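Local atomic coordinates of 5-ketofructose reductase (Gluconobacter sp., PDB entry 7COK), a protein that probably catalyses the reduction of 5-ketofructose to fructose with a nicotinamide cofactor, as a member of the shikimate dehydrogenase family. Residues A114-V119 with T244-L249; V221-I226 with L249-N254. All blocks are in the same frame, centred on the assembly; numbering follows the deposited sequence.

Interaction 1 of 2, residues A114-V119 with T244-L249; sequences ASLKTV and TTLDGL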
loop_
_atom_site.group_PDB
_atom_site.type_symbol
_atom_site.label_atom_id
_atom_site.label_comp_id
_atom_site.label_asym_id
_atom_site.label_seq_id
_atom_site.Cartn_x
_atom_site.Cartn_y
_atom_site.Cartn_z
ATOM N N ALA A 114 24.372 0.302 -15.309
ATOM C CA ALA A 114 24.600 1.619 -14.706
ATOM C C ALA A 114 25.886 1.638 -13.885
ATOM O O ALA A 114 26.676 2.572 -13.993
ATOM C CB ALA A 114 23.416 2.038 -13.855
ATOM N N SER A 115 26.128 0.610 -13.073
ATOM C CA SER A 115 27.402 0.525 -12.348
ATOM C C SER A 115 28.602 0.529 -13.308
ATOM O O SER A 115 29.588 1.247 -13.083
ATOM C CB SER A 115 27.441 -0.725 -11.479
ATOM O OG SER A 115 26.540 -0.613 -10.361
ATOM N N LEU A 116 28.498 -0.266 -14.383
ATOM C CA LEU A 116 29.568 -0.377 -15.391
ATOM C C LEU A 116 29.898 0.989 -15.988
ATOM O O LEU A 116 31.073 1.366 -16.081
ATOM C CB LEU A 116 29.187 -1.368 -16.506
ATOM C CG LEU A 116 30.332 -1.624 -17.504
ATOM C CD1 LEU A 116 31.523 -2.312 -16.851
ATOM C CD2 LEU A 116 29.838 -2.376 -18.729
ATOM N N LYS A 117 28.853 1.726 -16.355
ATOM C CA LYS A 117 28.995 3.022 -17.012
ATOM C C LYS A 117 29.724 4.072 -16.165
ATOM O O LYS A 117 30.267 5.041 -16.722
ATOM C CB LYS A 117 27.640 3.516 -17.501
ATOM C CG LYS A 117 27.212 2.797 -18.776
ATOM C CD LYS A 117 25.801 3.124 -19.218
ATOM C CE LYS A 117 25.529 2.610 -20.615
ATOM N NZ LYS A 117 24.222 3.111 -21.126
ATOM N N THR A 118 29.783 3.873 -14.846
ATOM C CA THR A 118 30.611 4.756 -13.994
ATOM C C THR A 118 32.106 4.580 -14.233
ATOM O O THR A 118 32.904 5.441 -13.829
ATOM C CB THR A 118 30.337 4.611 -12.472
ATOM O OG1 THR A 118 30.718 3.313 -12.029
ATOM C CG2 THR A 118 28.867 4.854 -12.135
ATOM N N VAL A 119 32.508 3.461 -14.833
ATOM C CA VAL A 119 33.946 3.203 -15.021
ATOM C C VAL A 119 34.388 3.113 -16.481
ATOM O O VAL A 119 35.529 3.452 -16.797
ATOM C CB VAL A 119 34.459 2.002 -14.182
ATOM C CG1 VAL A 119 34.280 2.282 -12.690
ATOM C CG2 VAL A 119 33.773 0.698 -14.566
ATOM N N THR A 244 39.793 -2.566 -11.089
ATOM C CA THR A 244 38.617 -1.767 -10.766
ATOM C C THR A 244 37.476 -2.745 -10.531
ATOM O O THR A 244 37.246 -3.623 -11.366
ATOM C CB THR A 244 38.278 -0.818 -11.922
ATOM O OG1 THR A 244 39.331 0.135 -12.064
ATOM C CG2 THR A 244 36.971 -0.056 -11.658
ATOM N N THR A 245 36.797 -2.602 -9.392
ATOM C CA THR A 245 35.685 -3.504 -9.011
ATOM C C THR A 245 34.326 -2.817 -8.864
ATOM O O THR A 245 34.231 -1.646 -8.481
ATOM C CB THR A 245 35.974 -4.254 -7.699
ATOM O OG1 THR A 245 36.150 -3.308 -6.630
ATOM C CG2 THR A 245 37.243 -5.129 -7.813
ATOM N N LEU A 246 33.272 -3.582 -9.157
ATOM C CA LEU A 246 31.901 -3.124 -9.004
ATOM C C LEU A 246 31.091 -4.101 -8.197
ATOM O O LEU A 246 30.936 -5.256 -8.575
ATOM C CB LEU A 246 31.249 -2.904 -10.376
ATOM C CG LEU A 246 32.032 -1.942 -11.277
ATOM C CD1 LEU A 246 31.594 -2.069 -12.724
ATOM C CD2 LEU A 246 31.880 -0.523 -10.781
ATOM N N ASP A 247 30.520 -3.620 -7.101
ATOM C CA ASP A 247 29.808 -4.487 -6.181
ATOM C C ASP A 247 28.295 -4.602 -6.422
ATOM O O ASP A 247 27.656 -3.731 -7.044
ATOM C CB ASP A 247 30.114 -4.065 -4.744
ATOM C CG ASP A 247 29.379 -2.818 -4.350
ATOM O OD1 ASP A 247 28.201 -2.933 -3.935
ATOM O OD2 ASP A 247 29.973 -1.729 -4.440
ATOM N N GLY A 248 27.734 -5.694 -5.923
ATOM C CA GLY A 248 26.348 -6.045 -6.208
ATOM C C GLY A 248 25.346 -5.220 -5.453
ATOM O O GLY A 248 24.192 -5.129 -5.855
ATOM N N LEU A 249 25.775 -4.626 -4.338
ATOM C CA LEU A 249 24.878 -3.754 -3.552
ATOM C C LEU A 249 24.638 -2.478 -4.352
ATOM O O LEU A 249 23.487 -2.066 -4.514
ATOM C CB LEU A 249 25.467 -3.522 -2.149
ATOM C CG LEU A 249 24.663 -2.769 -1.088
ATOM C CD1 LEU A 249 25.228 -3.095 0.285
ATOM C CD2 LEU A 249 24.703 -1.271 -1.283
HETATM O O HOH W 1 27.976 -1.299 -8.250
#
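Leu246 reaches from the edge strand of a parallel Rossmann-type sheet to Ser115, Leu116 and Val119, in the last turn of helix 110-117 and the residues after it. Between these two segments it carries the largest share of the contact, one way in which a helix packs on the border strand of such a sheet. CG lies anti to the carbonyl carbon (chi1 -56°), which carries the fork over to Ser115 and Leu116. Both methyls lie near the carbonyl oxygen of Ser115, an oxygen already taken by Thr118 N and Thr118 OG1. CD1 also rests 3.8 Å from Leu116 CA and meets the tip of that leucine, the two side chains crossing at about a right angle. Val119 approaches Leu246 tip to tip, its CG2 4.0 Å from Leu246 CD1, while its other methyl, CG1, meets Thr244 CG2 at 3.7 Å, again end on. Thr244 can do this because its methyl stands anti to the backbone N. With the fork of Leu246 cut back to an alanine, a gap is likely to open between strand and helix, depriving Leu116 and the CG2 branch of Val119 of this apolar partner. Val221 of the adjoining strand also touches Leu116, Val119 and Leu246, so the leucine belongs to a layer between sheet and helix. Toward Val119 and Thr244 the contact becomes exposed; at the other end it turns polar. There a water lies 2.6 Å from Ser115 OG and donates a hydrogen bond to the carbonyl oxygen of Asp247, at 2.7 Å.

Interaction 2 of 2, residues V221-I226 with L249-N254; sequences VVADVI and LGMLVN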
loop_
_atom_site.group_PDB
_atom_site.type_symbol
_atom_site.label_atom_id
_atom_site.label_comp_id
_atom_site.label_asym_id
_atom_site.label_seq_id
_atom_site.Cartn_x
_atom_site.Cartn_y
_atom_site.Cartn_z
ATOM N N VAL A 221 37.873 -4.947 -15.758
ATOM C CA VAL A 221 36.826 -4.498 -14.836
ATOM C C VAL A 221 36.154 -5.756 -14.282
ATOM O O VAL A 221 35.739 -6.618 -15.047
ATOM C CB VAL A 221 35.828 -3.568 -15.552
ATOM C CG1 VAL A 221 34.697 -3.152 -14.616
ATOM C CG2 VAL A 221 36.560 -2.342 -16.066
ATOM N N VAL A 222 36.068 -5.857 -12.960
ATOM C CA VAL A 222 35.554 -7.065 -12.312
ATOM C C VAL A 222 34.312 -6.683 -11.502
ATOM O O VAL A 222 34.353 -5.796 -10.657
ATOM C CB VAL A 222 36.625 -7.732 -11.420
ATOM C CG1 VAL A 222 36.102 -9.032 -10.865
ATOM C CG2 VAL A 222 37.913 -8.003 -12.181
ATOM N N ALA A 223 33.205 -7.374 -11.768
ATOM C CA ALA A 223 31.908 -7.065 -11.143
ATOM C C ALA A 223 31.317 -8.324 -10.516
ATOM O O ALA A 223 31.573 -9.445 -10.980
ATOM C CB ALA A 223 30.969 -6.492 -12.181
ATOM N N ASP A 224 30.500 -8.127 -9.506
ATOM C CA ASP A 224 29.840 -9.218 -8.817
ATOM C C ASP A 224 28.405 -8.823 -8.511
ATOM O O ASP A 224 28.150 -7.783 -7.928
ATOM C CB ASP A 224 30.583 -9.528 -7.520
ATOM C CG ASP A 224 30.249 -10.888 -6.948
ATOM O OD1 ASP A 224 29.196 -11.497 -7.259
ATOM O OD2 ASP A 224 31.067 -11.387 -6.178
ATOM N N VAL A 225 27.454 -9.666 -8.916
ATOM C CA VAL A 225 26.022 -9.418 -8.630
ATOM C C VAL A 225 25.620 -9.623 -7.164
ATOM O O VAL A 225 24.585 -9.107 -6.719
ATOM C CB VAL A 225 25.070 -10.246 -9.539
ATOM C CG1 VAL A 225 25.425 -10.050 -11.012
ATOM C CG2 VAL A 225 25.071 -11.730 -9.162
ATOM N N ILE A 226 26.424 -10.385 -6.418
ATOM C CA ILE A 226 26.129 -10.633 -5.004
ATOM C C ILE A 226 26.094 -9.319 -4.196
ATOM O O ILE A 226 27.045 -8.564 -4.228
ATOM C CB ILE A 226 27.156 -11.636 -4.429
ATOM C CG1 ILE A 226 26.922 -13.042 -5.029
ATOM C CG2 ILE A 226 27.115 -11.651 -2.901
ATOM C CD1 ILE A 226 28.084 -14.000 -4.838
ATOM N N LEU A 249 25.775 -4.626 -4.338
ATOM C CA LEU A 249 24.878 -3.754 -3.552
ATOM C C LEU A 249 24.638 -2.478 -4.352
ATOM O O LEU A 249 23.487 -2.066 -4.514
ATOM C CB LEU A 249 25.467 -3.522 -2.149
ATOM C CG LEU A 249 24.663 -2.769 -1.088
ATOM C CD1 LEU A 249 25.228 -3.095 0.285
ATOM C CD2 LEU A 249 24.703 -1.271 -1.283
ATOM N N GLY A 250 25.704 -1.895 -4.909
ATOM C CA GLY A 250 25.553 -0.748 -5.803
ATOM C C GLY A 250 24.613 -1.049 -6.969
ATOM O O GLY A 250 23.870 -0.189 -7.445
ATOM N N MET A 251 24.670 -2.281 -7.464
ATOM C CA MET A 251 23.832 -2.661 -8.608
ATOM C C MET A 251 22.357 -2.715 -8.220
ATOM O O MET A 251 21.483 -2.249 -8.967
ATOM C CB MET A 251 24.273 -4.011 -9.168
ATOM C CG MET A 251 25.655 -4.035 -9.754
ATOM S SD MET A 251 25.969 -5.683 -10.418
ATOM C CE MET A 251 27.764 -5.709 -10.377
ATOM N N LEU A 252 22.075 -3.278 -7.050
ATOM C CA LEU A 252 20.724 -3.260 -6.512
ATOM C C LEU A 252 20.213 -1.832 -6.319
ATOM O O LEU A 252 19.072 -1.528 -6.669
ATOM C CB LEU A 252 20.691 -4.011 -5.186
ATOM C CG LEU A 252 20.294 -5.475 -5.106
ATOM C CD1 LEU A 252 20.148 -5.806 -3.631
ATOM C CD2 LEU A 252 19.009 -5.779 -5.863
ATOM N N VAL A 253 21.053 -0.953 -5.780
ATOM C CA VAL A 253 20.674 0.443 -5.634
ATOM C C VAL A 253 20.335 1.051 -6.989
ATOM O O VAL A 253 19.282 1.685 -7.147
ATOM C CB VAL A 253 21.766 1.225 -4.884
ATOM C CG1 VAL A 253 21.494 2.726 -4.916
ATOM C CG2 VAL A 253 21.837 0.741 -3.445
ATOM N N ASN A 254 21.199 0.822 -7.972
ATOM C CA ASN A 254 20.942 1.331 -9.325
ATOM C C ASN A 254 19.648 0.828 -9.922
ATOM O O ASN A 254 18.962 1.564 -10.622
ATOM C CB ASN A 254 22.115 1.055 -10.268
ATOM C CG ASN A 254 23.304 1.944 -9.981
ATOM O OD1 ASN A 254 23.136 3.090 -9.536
ATOM N ND2 ASN A 254 24.510 1.447 -10.247
#
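Met251 puts its terminal methyl against the end of strand 221-224, joining helix 248-264 to the parallel sheet of the Rossmann-type domain. The tight part of the contact is small and centred on this one side chain, which illustrates how an unbranched residue can span the distance from a helix to a strand end. CG stands anti to the carbonyl carbon (chi1 -64°) and the chain beyond it is extended, which brings both sulfur and methyl up to the other segment. CE comes to 3.2 Å from the carbonyl oxygen of Asp224 and also touches Ala223 CB, at 3.8 Å. The sulfur lies by the first residue past the strand, 4.1 Å from Val225 CA, with Val225 CG1 a little more distant. Phe112 of helix 110-117 touches both Ala223 and Met251, adding an aromatic neighbour from a third element.

The other end is looser. Between Ile226 and Leu249 the nearest approach is from backbone to backbone, Ile226 O to Leu249 N at 4.1 Å, and the side chain of Leu249 leads off to Glu278 and Phe281 of helix 270-281. Whereas Met251 is buried, Val225 is partly exposed, and the contact opens on its side.

Just beside the methionine, the strand end is shaped by an Asx turn: Asp224 OD1 accepts from Ile226 N at 3.1 Å, the donor lying well above the carboxylate plane. Asn196 ND2 also binds OD1, and Thr232 OG1 binds OD2, so both oxygens of this buried carboxylate have partners. This polar network probably helps to hold the turn after the strand. No classical hydrogen bond joins the two segments; they rest on van der Waals packing, in which a methyl polarised by its sulfur faces a carbonyl oxygen, perhaps with weak C-H...O character.

How the interactions relate
From the N terminus, the chain passes through helix 110-117 and reaches strand 221-224 before strand 245-246 and helix 248-264. Interaction 1 closes a long loop of 124 residues, spanning much of the parallel sheet; interaction 2 closes a short one of 22 residues, containing helix 233-240 and strand 245-246. Because their segments alternate, the two loops cross rather than nest. They share Leu249, and their strands are neighbours in the sheet, probably hydrogen-bonded through Leu246 N to Val222 O and Val222 N to Thr244 O. Helices 110-117 and 248-264 are thus both tied to the same border of the sheet, and Ser115 packs against Met251.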